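Long-range contacts in S-adenosylmethionine:2-demethylmenaquinone methyltransferase (Geobacillus kaustophilus, PDB 2PCN), which is a member of the Aldolase/RraA family of alpha/beta proteins and assembles as a trimer: residues 33-38 with 55-60; 43-48 with 123-128. All blocks are in the same frame, centred on the assembly; numbering follows the deposited sequence.

Interaction 1 of 2, residues 33-38 with 55-60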
loop_
_atom_site.group_PDB
_atom_site.type_symbol
_atom_site.label_atom_id
_atom_site.label_comp_id
_atom_site.label_asym_id
_atom_site.label_seq_id
_atom_site.Cartn_x
_atom_site.Cartn_y
_atom_site.Cartn_z
ATOM N N PRO A 33 1.915 -25.195 10.488
ATOM C CA PRO A 33 0.972 -25.357 11.597
ATOM C C PRO A 33 0.861 -24.079 12.415
ATOM O O PRO A 33 1.858 -23.417 12.693
ATOM C CB PRO A 33 1.575 -26.513 12.390
ATOM C CG PRO A 33 3.038 -26.304 12.199
ATOM C CD PRO A 33 3.135 -25.988 10.717
ATOM N N ILE A 34 -0.365 -23.750 12.799
ATOM C CA ILE A 34 -0.659 -22.553 13.570
ATOM C C ILE A 34 -0.446 -22.688 15.079
ATOM O O ILE A 34 -0.793 -23.699 15.682
ATOM C CB ILE A 34 -2.133 -22.121 13.350
ATOM C CG1 ILE A 34 -2.324 -21.602 11.926
ATOM C CG2 ILE A 34 -2.539 -21.084 14.378
ATOM C CD1 ILE A 34 -3.769 -21.243 11.609
ATOM N N ALA A 35 0.139 -21.647 15.661
ATOM C CA ALA A 35 0.355 -21.530 17.097
ATOM C C ALA A 35 -0.325 -20.184 17.335
ATOM O O ALA A 35 -0.130 -19.256 16.545
ATOM C CB ALA A 35 1.838 -21.439 17.418
ATOM N N THR A 36 -1.120 -20.067 18.397
ATOM C CA THR A 36 -1.840 -18.820 18.648
ATOM C C THR A 36 -1.459 -18.031 19.890
ATOM O O THR A 36 -1.018 -18.585 20.901
ATOM C CB THR A 36 -3.365 -19.062 18.737
ATOM O OG1 THR A 36 -3.650 -19.877 19.882
ATOM C CG2 THR A 36 -3.880 -19.759 17.485
ATOM N N VAL A 37 -1.657 -16.721 19.798
ATOM C CA VAL A 37 -1.403 -15.802 20.899
ATOM C C VAL A 37 -2.469 -14.716 20.815
ATOM O O VAL A 37 -2.678 -14.123 19.756
ATOM C CB VAL A 37 -0.017 -15.125 20.800
ATOM C CG1 VAL A 37 0.187 -14.203 21.995
ATOM C CG2 VAL A 37 1.080 -16.169 20.752
ATOM N N ASP A 38 -3.142 -14.461 21.932
ATOM C CA ASP A 38 -4.189 -13.447 21.990
ATOM C C ASP A 38 -3.743 -12.383 22.990
ATOM O O ASP A 38 -3.626 -12.654 24.185
ATOM C CB ASP A 38 -5.501 -14.101 22.431
ATOM C CG ASP A 38 -6.697 -13.180 22.285
ATOM O OD1 ASP A 38 -6.833 -12.529 21.229
ATOM O OD2 ASP A 38 -7.513 -13.125 23.227
ATOM N N PRO A 55 9.771 -25.846 15.275
ATOM C CA PRO A 55 10.272 -25.291 14.014
ATOM C C PRO A 55 9.204 -25.474 12.935
ATOM O O PRO A 55 8.472 -26.467 12.943
ATOM C CB PRO A 55 11.517 -26.135 13.733
ATOM C CG PRO A 55 11.983 -26.520 15.109
ATOM C CD PRO A 55 10.685 -26.880 15.791
ATOM N N GLY A 56 9.111 -24.521 12.012
ATOM C CA GLY A 56 8.128 -24.618 10.945
ATOM C C GLY A 56 6.783 -24.002 11.286
ATOM O O GLY A 56 5.913 -23.861 10.423
ATOM N N THR A 57 6.611 -23.628 12.549
ATOM C CA THR A 57 5.364 -23.028 13.017
ATOM C C THR A 57 5.125 -21.631 12.457
ATOM O O THR A 57 6.066 -20.890 12.173
ATOM C CB THR A 57 5.352 -22.889 14.564
ATOM O OG1 THR A 57 5.392 -24.184 15.170
ATOM C CG2 THR A 57 4.096 -22.153 15.030
ATOM N N VAL A 58 3.853 -21.287 12.297
ATOM C CA VAL A 58 3.458 -19.958 11.859
ATOM C C VAL A 58 2.707 -19.412 13.069
ATOM O O VAL A 58 1.647 -19.925 13.427
ATOM C CB VAL A 58 2.496 -19.982 10.652
ATOM C CG1 VAL A 58 1.914 -18.589 10.436
ATOM C CG2 VAL A 58 3.241 -20.422 9.396
ATOM N N LEU A 59 3.268 -18.398 13.715
ATOM C CA LEU A 59 2.621 -17.813 14.881
ATOM C C LEU A 59 1.580 -16.800 14.431
ATOM O O LEU A 59 1.889 -15.881 13.673
ATOM C CB LEU A 59 3.651 -17.117 15.776
ATOM C CG LEU A 59 3.076 -16.578 17.092
ATOM C CD1 LEU A 59 2.737 -17.743 18.009
ATOM C CD2 LEU A 59 4.075 -15.661 17.766
ATOM N N VAL A 60 0.343 -16.978 14.883
ATOM C CA VAL A 60 -0.733 -16.059 14.546
ATOM C C VAL A 60 -1.036 -15.283 15.818
ATOM O O VAL A 60 -1.365 -15.872 16.852
ATOM C CB VAL A 60 -2.001 -16.813 14.080
ATOM C CG1 VAL A 60 -3.099 -15.821 13.722
ATOM C CG2 VAL A 60 -1.664 -17.683 12.875
#
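With CG set anti to the backbone N and chi2 at 71°, Leu-59 sends CD1 back over the neighbouring strand, where it meets Val-37 CG2 at 3.6 Å and also rests on the methyl of Ala-35. On the same face Thr-57 turns its methyl, anti to its backbone N, onto Ala-35, and CG2 lies 3.4 Å from Ala-35 CB, a tight fit for two carbons. The Thr-57 hydroxyl is thereby directed elsewhere and bonds to the carbonyl of Pro-54. The backbones run parallel, as expected for the two strands of a beta-alpha-beta unit whose helix, 44-52, packs its Ala-49 against Val-37 and Leu-59. Four hydrogen bonds join them. Val-60 N reaches Ala-35 O at 2.9 Å in an almost straight line (177° at the hydrogen), whereas Val-37 N to Val-60 O, 3.1 Å, is bent to 142°. Ala-35 N donates in turn to Val-58 O at 3.2 Å, so that Ala-35 bonds to the neighbouring strand through both its N and its O, while Pro-33 O accepts from Val-58 N at 2.9 Å. On the other face, Ile-34 CG2 touches Val-60 CG2 at 3.8 Å, two branched side chains crossing at a slant; Leu-129 and Phe-131 pack on Val-60 there, and Val-142 touches Ile-34 and Val-58.

Interaction 2 of 2, residues 43-48 with 123-128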
loop_
_atom_site.group_PDB
_atom_site.type_symbol
_atom_site.label_atom_id
_atom_site.label_comp_id
_atom_site.label_asym_id
_atom_site.label_seq_id
_atom_site.Cartn_x
_atom_site.Cartn_y
_atom_site.Cartn_z
ATOM N N ASN A 43 3.323 -7.679 24.315
ATOM C CA ASN A 43 3.919 -8.762 23.538
ATOM C C ASN A 43 4.809 -9.751 24.283
ATOM O O ASN A 43 5.572 -10.490 23.658
ATOM C CB ASN A 43 4.673 -8.177 22.329
ATOM C CG ASN A 43 6.076 -7.691 22.670
ATOM O OD1 ASN A 43 6.408 -7.440 23.828
ATOM N ND2 ASN A 43 6.908 -7.543 21.641
ATOM N N VAL A 44 4.710 -9.784 25.610
ATOM C CA VAL A 44 5.517 -10.723 26.385
ATOM C C VAL A 44 5.207 -12.156 25.958
ATOM O O VAL A 44 6.110 -12.977 25.814
ATOM C CB VAL A 44 5.246 -10.592 27.893
ATOM C CG1 VAL A 44 5.909 -11.746 28.644
ATOM C CG2 VAL A 44 5.775 -9.258 28.393
ATOM N N LEU A 45 3.927 -12.455 25.763
ATOM C CA LEU A 45 3.529 -13.792 25.350
ATOM C C LEU A 45 3.891 -14.063 23.896
ATOM O O LEU A 45 4.036 -15.217 23.495
ATOM C CB LEU A 45 2.030 -13.991 25.577
ATOM C CG LEU A 45 1.683 -14.014 27.069
ATOM C CD1 LEU A 45 0.178 -14.127 27.248
ATOM C CD2 LEU A 45 2.402 -15.186 27.736
ATOM N N VAL A 46 4.032 -13.005 23.104
ATOM C CA VAL A 46 4.424 -13.176 21.708
ATOM C C VAL A 46 5.872 -13.657 21.743
ATOM O O VAL A 46 6.248 -14.592 21.038
ATOM C CB VAL A 46 4.353 -11.848 20.918
ATOM C CG1 VAL A 46 4.854 -12.062 19.495
ATOM C CG2 VAL A 46 2.921 -11.332 20.901
ATOM N N ARG A 47 6.680 -13.019 22.584
ATOM C CA ARG A 47 8.079 -13.407 22.704
ATOM C C ARG A 47 8.229 -14.830 23.228
ATOM O O ARG A 47 8.983 -15.622 22.674
ATOM C CB ARG A 47 8.834 -12.446 23.623
ATOM C CG ARG A 47 10.258 -12.903 23.909
ATOM C CD ARG A 47 11.151 -11.756 24.330
ATOM N NE ARG A 47 12.554 -12.165 24.316
ATOM C CZ ARG A 47 13.577 -11.333 24.148
ATOM N NH1 ARG A 47 13.360 -10.034 23.977
ATOM N NH2 ARG A 47 14.818 -11.802 24.143
ATOM N N GLU A 48 7.511 -15.160 24.295
ATOM C CA GLU A 48 7.617 -16.498 24.866
ATOM C C GLU A 48 7.215 -17.569 23.856
ATOM O O GLU A 48 7.816 -18.646 23.808
ATOM C CB GLU A 48 6.762 -16.604 26.131
ATOM C CG GLU A 48 7.052 -15.498 27.133
ATOM C CD GLU A 48 6.547 -15.816 28.525
ATOM O OE1 GLU A 48 5.402 -16.298 28.647
ATOM O OE2 GLU A 48 7.297 -15.575 29.497
ATOM N N GLY A 123 -2.729 -11.482 28.434
ATOM C CA GLY A 123 -3.105 -12.180 27.216
ATOM C C GLY A 123 -3.043 -13.683 27.422
ATOM O O GLY A 123 -2.854 -14.150 28.547
ATOM N N ALA A 124 -3.192 -14.450 26.348
ATOM C CA ALA A 124 -3.147 -15.902 26.459
ATOM C C ALA A 124 -2.638 -16.584 25.198
ATOM O O ALA A 124 -2.826 -16.087 24.090
ATOM C CB ALA A 124 -4.532 -16.438 26.808
ATOM N N ARG A 125 -1.992 -17.731 25.380
ATOM C CA ARG A 125 -1.478 -18.507 24.260
ATOM C C ARG A 125 -2.370 -19.731 24.073
ATOM O O ARG A 125 -3.126 -20.107 24.972
ATOM C CB ARG A 125 -0.041 -18.979 24.532
ATOM C CG ARG A 125 1.013 -17.884 24.561
ATOM C CD ARG A 125 2.379 -18.458 24.915
ATOM N NE ARG A 125 2.779 -19.519 23.991
ATOM C CZ ARG A 125 3.853 -20.285 24.146
ATOM N NH1 ARG A 125 4.648 -20.115 25.194
ATOM N NH2 ARG A 125 4.131 -21.231 23.257
ATOM N N ASP A 126 -2.286 -20.333 22.892
ATOM C CA ASP A 126 -3.030 -21.543 22.563
ATOM C C ASP A 126 -4.550 -21.477 22.693
ATOM O O ASP A 126 -5.190 -22.479 23.011
ATOM C CB ASP A 126 -2.503 -22.709 23.403
ATOM C CG ASP A 126 -0.989 -22.806 23.378
ATOM O OD1 ASP A 126 -0.408 -22.766 22.276
ATOM O OD2 ASP A 126 -0.379 -22.928 24.461
ATOM N N VAL A 127 -5.126 -20.303 22.454
ATOM C CA VAL A 127 -6.574 -20.144 22.508
ATOM C C VAL A 127 -7.067 -19.950 21.078
ATOM O O VAL A 127 -6.270 -19.711 20.170
ATOM C CB VAL A 127 -6.998 -18.911 23.352
ATOM C CG1 VAL A 127 -6.594 -19.108 24.808
ATOM C CG2 VAL A 127 -6.368 -17.648 22.789
ATOM N N VAL A 128 -8.376 -20.067 20.874
ATOM C CA VAL A 128 -8.939 -19.879 19.545
ATOM C C VAL A 128 -9.055 -18.382 19.285
ATOM O O VAL A 128 -9.598 -17.643 20.105
ATOM C CB VAL A 128 -10.333 -20.527 19.432
ATOM C CG1 VAL A 128 -10.926 -20.249 18.061
ATOM C CG2 VAL A 128 -10.226 -22.029 19.667
HETATM O O HOH W 1 4.384 -18.443 27.635
#
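A single water joins Glu-48 to Arg-125: it donates to Glu-48 OE1 at 2.6 Å and accepts from Arg-125 NH1 at 3.0 Å, lying at the edge of the guanidinium and in its plane. The two charged groups do not meet directly, since Glu-48 OE1 and Arg-125 NH1 stay 5.2 Å apart; their opposite charges probably still favour the approach. The arginine chain is extended at chi2 and then bends at chi3 (57°), which carries the guanidinium alongside the helix, with the carbonyl carbon of Glu-48 over one of its faces. NH1 passes Glu-48 O at 3.8 Å without bonding to it, and both NH2 of Arg-125 and that carbonyl oxygen are instead linked to Thr-52 OG1, one helical turn further on. The methylene part of Arg-125 lies against Leu-45, Arg-125 CG to Leu-45 CB 4.1 Å. From the helix, Leu-45 holds CG beside its backbone N and opposite its carbonyl carbon (chi1 -68°), with the chain extended beyond; CD1 therefore ends against the backbone of Gly-123, 3.3 Å from its C atom, and close to the N of Ala-124. The contact is a surface one, in which the first turn of helix 44-52 rests against the short strand 124-125; that strand pairs antiparallel with strand 30-38, whose Val-37 touches Leu-45 and Val-46.

Overall arrangement
Strand 30-38 ties the two contacts together: it pairs with strand 58-62 in interaction 1 and with strand 124-125, from interaction 2, in the same mixed sheet. The centres lie about 10 Å apart, and the segments alternate along the chain, because helix 44-52 connects the two parallel strands of interaction 1. Direct links between the contacts include probable hydrogen bonds from Asp-38 N to Ala-124 O, 2.7 Å, and between Thr-36 OG1 and Val-127 O, 2.6 Å. Asp-38 CB also packs on Val-127 CG2 at 3.7 Å. Interaction 1 is largely buried, interaction 2 lies at the surface, and no other chain of the trimer touches either.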